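Local coordinates for protein beta-carbonic anhydrase (Methanothermobacter thermautotrophicus, PDB 1G5C) that probably catalyses the reversible hydration of carbon dioxide to bicarbonate, as a zinc-dependent carbonic anhydrase of the beta class, at residues E129-K140 against R162-E170. Sequence-based numbering, arbitrary orientation.
Sequences EENVIEGVKRLK and RLKPLYLDE
Helix 128-141 lies against the C-terminal end of the chain, where strand 163-165 runs into a corner at Leu166, and the backbones come nearest at Ile133 and Leu166, 6.9 Å between their CA atoms. Leu166 fills the middle of the contact. Its CG stands anti to the carbonyl carbon (chi1 -66°), which carries the branched end to the helix: Leu166 CD1 settles 3.7 Å from Val132 CB and close to the carbonyl of Glu129, while CD2 rests against Glu129 CD and OE1, the two side chains crossing at about a right angle. A leucine suits this place because its two methyls can serve two helix residues at once; the short, branched Val132 meets it close to the helix backbone. Ile133 reaches in with its long branch, and its CD1 packs 3.8 Å from Leu166 CB and also against Tyr167 CB.

One turn on, Val136 sets CG1 over a face of the Tyr167 ring, a CH-pi contact 4.3 Å from the centroid and 27° off the ring normal. Tyrosine gives this apolar face and a hydroxyl for Asp169. Salt bridges close both ends of the apolar row, each spanned by a long lysine. Lys164, fully extended, brings NZ 2.8 Å from Glu129 OE2 on the syn side of the carboxylate. Lys140 bends at its last torsion (chi4 -57°), placing NZ 3.1 Å from Asp169 OD2 in a weak bond, with CE near Tyr167 OH. Asp169 OD2 also takes the Val151 N-H, and OD1 the tyrosine hydroxyl.

Two consecutive residues, Leu166 and Tyr167, pair with the single residue Gly153, a classic beta bulge where the chain turns its corner beside strand 150-156. The arrangement is helix-on-sheet packing in the alpha/beta core of a beta-class carbonic anhydrase, tying the C-terminal tail to helix 128-141.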
loop_
_atom_site.group_PDB
_atom_site.type_symbol
_atom_site.label_atom_id
_atom_site.label_comp_id
_atom_site.label_asym_id
_atom_site.label_seq_id
_atom_site.Cartn_x
_atom_site.Cartn_y
_atom_site.Cartn_z
ATOM N N GLU A 129 -15.113 5.522 -12.403
ATOM C CA GLU A 129 -15.133 6.943 -12.072
ATOM C C GLU A 129 -15.890 7.233 -10.784
ATOM O O GLU A 129 -15.459 8.067 -9.976
ATOM C CB GLU A 129 -15.721 7.766 -13.226
ATOM C CG GLU A 129 -15.020 7.531 -14.571
ATOM C CD GLU A 129 -15.384 8.577 -15.619
ATOM O OE1 GLU A 129 -16.456 9.207 -15.485
ATOM O OE2 GLU A 129 -14.609 8.768 -16.576
ATOM N N GLU A 130 -17.007 6.548 -10.572
ATOM C CA GLU A 130 -17.778 6.792 -9.362
ATOM C C GLU A 130 -17.030 6.285 -8.129
ATOM O O GLU A 130 -17.134 6.855 -7.042
ATOM C CB GLU A 130 -19.159 6.134 -9.457
ATOM C CG GLU A 130 -19.152 4.698 -9.933
ATOM C CD GLU A 130 -20.560 4.171 -10.211
ATOM O OE1 GLU A 130 -21.229 3.712 -9.259
ATOM O OE2 GLU A 130 -20.997 4.235 -11.380
ATOM N N ASN A 131 -16.283 5.205 -8.289
ATOM C CA ASN A 131 -15.506 4.689 -7.160
ATOM C C ASN A 131 -14.475 5.728 -6.717
ATOM O O ASN A 131 -14.252 5.921 -5.517
ATOM C CB ASN A 131 -14.803 3.397 -7.550
ATOM C CG ASN A 131 -13.958 2.863 -6.439
ATOM O OD1 ASN A 131 -14.452 2.629 -5.342
ATOM N ND2 ASN A 131 -12.665 2.673 -6.708
ATOM N N VAL A 132 -13.845 6.406 -7.678
ATOM C CA VAL A 132 -12.870 7.439 -7.351
ATOM C C VAL A 132 -13.521 8.627 -6.600
ATOM O O VAL A 132 -13.021 9.083 -5.561
ATOM C CB VAL A 132 -12.169 7.977 -8.618
ATOM C CG1 VAL A 132 -11.363 9.228 -8.262
ATOM C CG2 VAL A 132 -11.225 6.913 -9.207
ATOM N N ILE A 133 -14.626 9.135 -7.139
ATOM C CA ILE A 133 -15.342 10.246 -6.528
ATOM C C ILE A 133 -15.760 9.850 -5.121
ATOM O O ILE A 133 -15.662 10.639 -4.186
ATOM C CB ILE A 133 -16.607 10.616 -7.347
ATOM C CG1 ILE A 133 -16.198 11.196 -8.703
ATOM C CG2 ILE A 133 -17.459 11.645 -6.576
ATOM C CD1 ILE A 133 -15.392 12.458 -8.588
ATOM N N GLU A 134 -16.238 8.623 -4.976
ATOM C CA GLU A 134 -16.663 8.123 -3.676
ATOM C C GLU A 134 -15.464 8.096 -2.711
ATOM O O GLU A 134 -15.596 8.427 -1.530
ATOM C CB GLU A 134 -17.230 6.711 -3.843
ATOM C CG GLU A 134 -17.636 6.029 -2.545
ATOM C CD GLU A 134 -18.629 6.855 -1.739
ATOM O OE1 GLU A 134 -19.568 7.422 -2.345
ATOM O OE2 GLU A 134 -18.475 6.929 -0.501
ATOM N N GLY A 135 -14.296 7.696 -3.213
ATOM C CA GLY A 135 -13.115 7.654 -2.364
ATOM C C GLY A 135 -12.743 9.050 -1.916
ATOM O O GLY A 135 -12.330 9.266 -0.780
ATOM N N VAL A 136 -12.880 10.017 -2.813
ATOM C CA VAL A 136 -12.561 11.396 -2.457
ATOM C C VAL A 136 -13.486 11.834 -1.319
ATOM O O VAL A 136 -13.042 12.404 -0.311
ATOM C CB VAL A 136 -12.740 12.337 -3.676
ATOM C CG1 VAL A 136 -12.699 13.804 -3.228
ATOM C CG2 VAL A 136 -11.615 12.059 -4.715
ATOM N N LYS A 137 -14.773 11.548 -1.463
ATOM C CA LYS A 137 -15.720 11.926 -0.425
ATOM C C LYS A 137 -15.384 11.294 0.924
ATOM O O LYS A 137 -15.462 11.956 1.958
ATOM C CB LYS A 137 -17.142 11.571 -0.862
ATOM C CG LYS A 137 -17.917 12.809 -1.344
ATOM C CD LYS A 137 -19.089 12.506 -2.289
ATOM C CE LYS A 137 -19.541 11.058 -2.217
ATOM N NZ LYS A 137 -20.832 10.851 -2.925
ATOM N N ARG A 138 -15.002 10.021 0.922
ATOM C CA ARG A 138 -14.649 9.348 2.163
ATOM C C ARG A 138 -13.451 9.973 2.850
ATOM O O ARG A 138 -13.456 10.167 4.061
ATOM C CB ARG A 138 -14.357 7.876 1.920
ATOM C CG ARG A 138 -15.583 7.005 2.009
ATOM C CD ARG A 138 -15.252 5.563 1.772
ATOM N NE ARG A 138 -16.287 4.967 0.940
ATOM C CZ ARG A 138 -16.446 3.662 0.742
ATOM N NH1 ARG A 138 -15.633 2.786 1.324
ATOM N NH2 ARG A 138 -17.424 3.235 -0.047
ATOM N N LEU A 139 -12.418 10.288 2.079
ATOM C CA LEU A 139 -11.225 10.889 2.658
ATOM C C LEU A 139 -11.550 12.271 3.213
ATOM O O LEU A 139 -11.168 12.611 4.330
ATOM C CB LEU A 139 -10.111 10.989 1.611
ATOM C CG LEU A 139 -9.381 9.679 1.284
ATOM C CD1 LEU A 139 -8.435 9.892 0.124
ATOM C CD2 LEU A 139 -8.612 9.209 2.517
ATOM N N LYS A 140 -12.263 13.065 2.431
ATOM C CA LYS A 140 -12.618 14.406 2.865
ATOM C C LYS A 140 -13.560 14.428 4.066
ATOM O O LYS A 140 -13.508 15.354 4.866
ATOM C CB LYS A 140 -13.220 15.186 1.695
ATOM C CG LYS A 140 -12.159 15.774 0.785
ATOM C CD LYS A 140 -12.788 16.662 -0.262
ATOM C CE LYS A 140 -11.834 17.780 -0.655
ATOM N NZ LYS A 140 -11.409 18.615 0.533
ATOM N N ARG A 162 -2.936 8.245 -20.227
ATOM C CA ARG A 162 -3.533 9.582 -20.211
ATOM C C ARG A 162 -4.434 9.748 -18.992
ATOM O O ARG A 162 -5.251 8.884 -18.704
ATOM C CB ARG A 162 -4.334 9.824 -21.497
ATOM C CG ARG A 162 -4.770 11.278 -21.687
ATOM C CD ARG A 162 -5.531 11.448 -23.004
ATOM N NE ARG A 162 -6.788 10.703 -22.997
ATOM C CZ ARG A 162 -7.917 11.124 -22.427
ATOM N NH1 ARG A 162 -7.970 12.296 -21.807
ATOM N NH2 ARG A 162 -8.999 10.360 -22.466
ATOM N N LEU A 163 -4.264 10.856 -18.273
ATOM C CA LEU A 163 -5.057 11.149 -17.078
ATOM C C LEU A 163 -6.276 12.009 -17.368
ATOM O O LEU A 163 -6.204 12.954 -18.137
ATOM C CB LEU A 163 -4.203 11.896 -16.038
ATOM C CG LEU A 163 -3.014 11.135 -15.452
ATOM C CD1 LEU A 163 -2.069 12.108 -14.725
ATOM C CD2 LEU A 163 -3.531 10.050 -14.509
ATOM N N LYS A 164 -7.390 11.675 -16.728
ATOM C CA LYS A 164 -8.618 12.439 -16.855
ATOM C C LYS A 164 -8.993 12.876 -15.436
ATOM O O LYS A 164 -9.153 12.049 -14.551
ATOM C CB LYS A 164 -9.727 11.577 -17.453
ATOM C CG LYS A 164 -11.102 12.227 -17.355
ATOM C CD LYS A 164 -12.202 11.297 -17.827
ATOM C CE LYS A 164 -13.593 11.973 -17.706
ATOM N NZ LYS A 164 -14.689 11.046 -18.119
ATOM N N PRO A 165 -9.095 14.186 -15.190
ATOM C CA PRO A 165 -9.453 14.571 -13.825
ATOM C C PRO A 165 -10.935 14.375 -13.524
ATOM O O PRO A 165 -11.781 14.644 -14.374
ATOM C CB PRO A 165 -9.004 16.037 -13.745
ATOM C CG PRO A 165 -9.155 16.515 -15.149
ATOM C CD PRO A 165 -8.670 15.350 -15.991
ATOM N N LEU A 166 -11.237 13.872 -12.324
ATOM C CA LEU A 166 -12.619 13.653 -11.896
ATOM C C LEU A 166 -12.985 14.690 -10.844
ATOM O O LEU A 166 -14.120 15.154 -10.777
ATOM C CB LEU A 166 -12.800 12.239 -11.329
ATOM C CG LEU A 166 -12.612 11.131 -12.385
ATOM C CD1 LEU A 166 -12.753 9.756 -11.758
ATOM C CD2 LEU A 166 -13.657 11.318 -13.500
ATOM N N TYR A 167 -12.013 15.046 -10.015
ATOM C CA TYR A 167 -12.233 16.040 -8.983
ATOM C C TYR A 167 -10.926 16.697 -8.632
ATOM O O TYR A 167 -9.940 16.032 -8.330
ATOM C CB TYR A 167 -12.849 15.420 -7.732
ATOM C CG TYR A 167 -12.973 16.408 -6.587
ATOM C CD1 TYR A 167 -11.896 16.646 -5.731
ATOM C CD2 TYR A 167 -14.141 17.155 -6.401
ATOM C CE1 TYR A 167 -11.966 17.605 -4.726
ATOM C CE2 TYR A 167 -14.224 18.118 -5.395
ATOM C CZ TYR A 167 -13.135 18.336 -4.565
ATOM O OH TYR A 167 -13.203 19.288 -3.577
ATOM N N LEU A 168 -10.925 18.019 -8.682
ATOM C CA LEU A 168 -9.730 18.784 -8.347
ATOM C C LEU A 168 -9.941 19.695 -7.164
ATOM O O LEU A 168 -10.842 20.551 -7.168
ATOM C CB LEU A 168 -9.258 19.625 -9.537
ATOM C CG LEU A 168 -8.710 18.829 -10.741
ATOM C CD1 LEU A 168 -8.191 19.820 -11.804
ATOM C CD2 LEU A 168 -7.562 17.899 -10.278
ATOM N N ASP A 169 -9.138 19.457 -6.125
ATOM C CA ASP A 169 -9.211 20.197 -4.872
ATOM C C ASP A 169 -8.196 21.367 -5.004
ATOM O O ASP A 169 -7.513 21.534 -6.044
ATOM C CB ASP A 169 -8.764 19.279 -3.728
ATOM C CG ASP A 169 -9.471 19.636 -2.430
ATOM O OD1 ASP A 169 -10.437 20.452 -2.415
ATOM O OD2 ASP A 169 -9.100 19.048 -1.414
ATOM N N GLU A 170 -8.084 22.067 -3.880
ATOM C CA GLU A 170 -7.159 23.126 -3.585
ATOM C C GLU A 170 -7.788 24.454 -3.770
ATOM O O GLU A 170 -8.132 25.262 -2.875
ATOM C CB GLU A 170 -5.821 22.950 -4.393
ATOM C CG GLU A 170 -5.290 21.513 -4.090
ATOM C CD GLU A 170 -3.794 21.372 -3.964
ATOM O OE1 GLU A 170 -3.055 22.351 -4.204
ATOM O OE2 GLU A 170 -3.332 20.245 -3.621
ATOM O OXT GLU A 170 -6.508 26.117 -6.635
#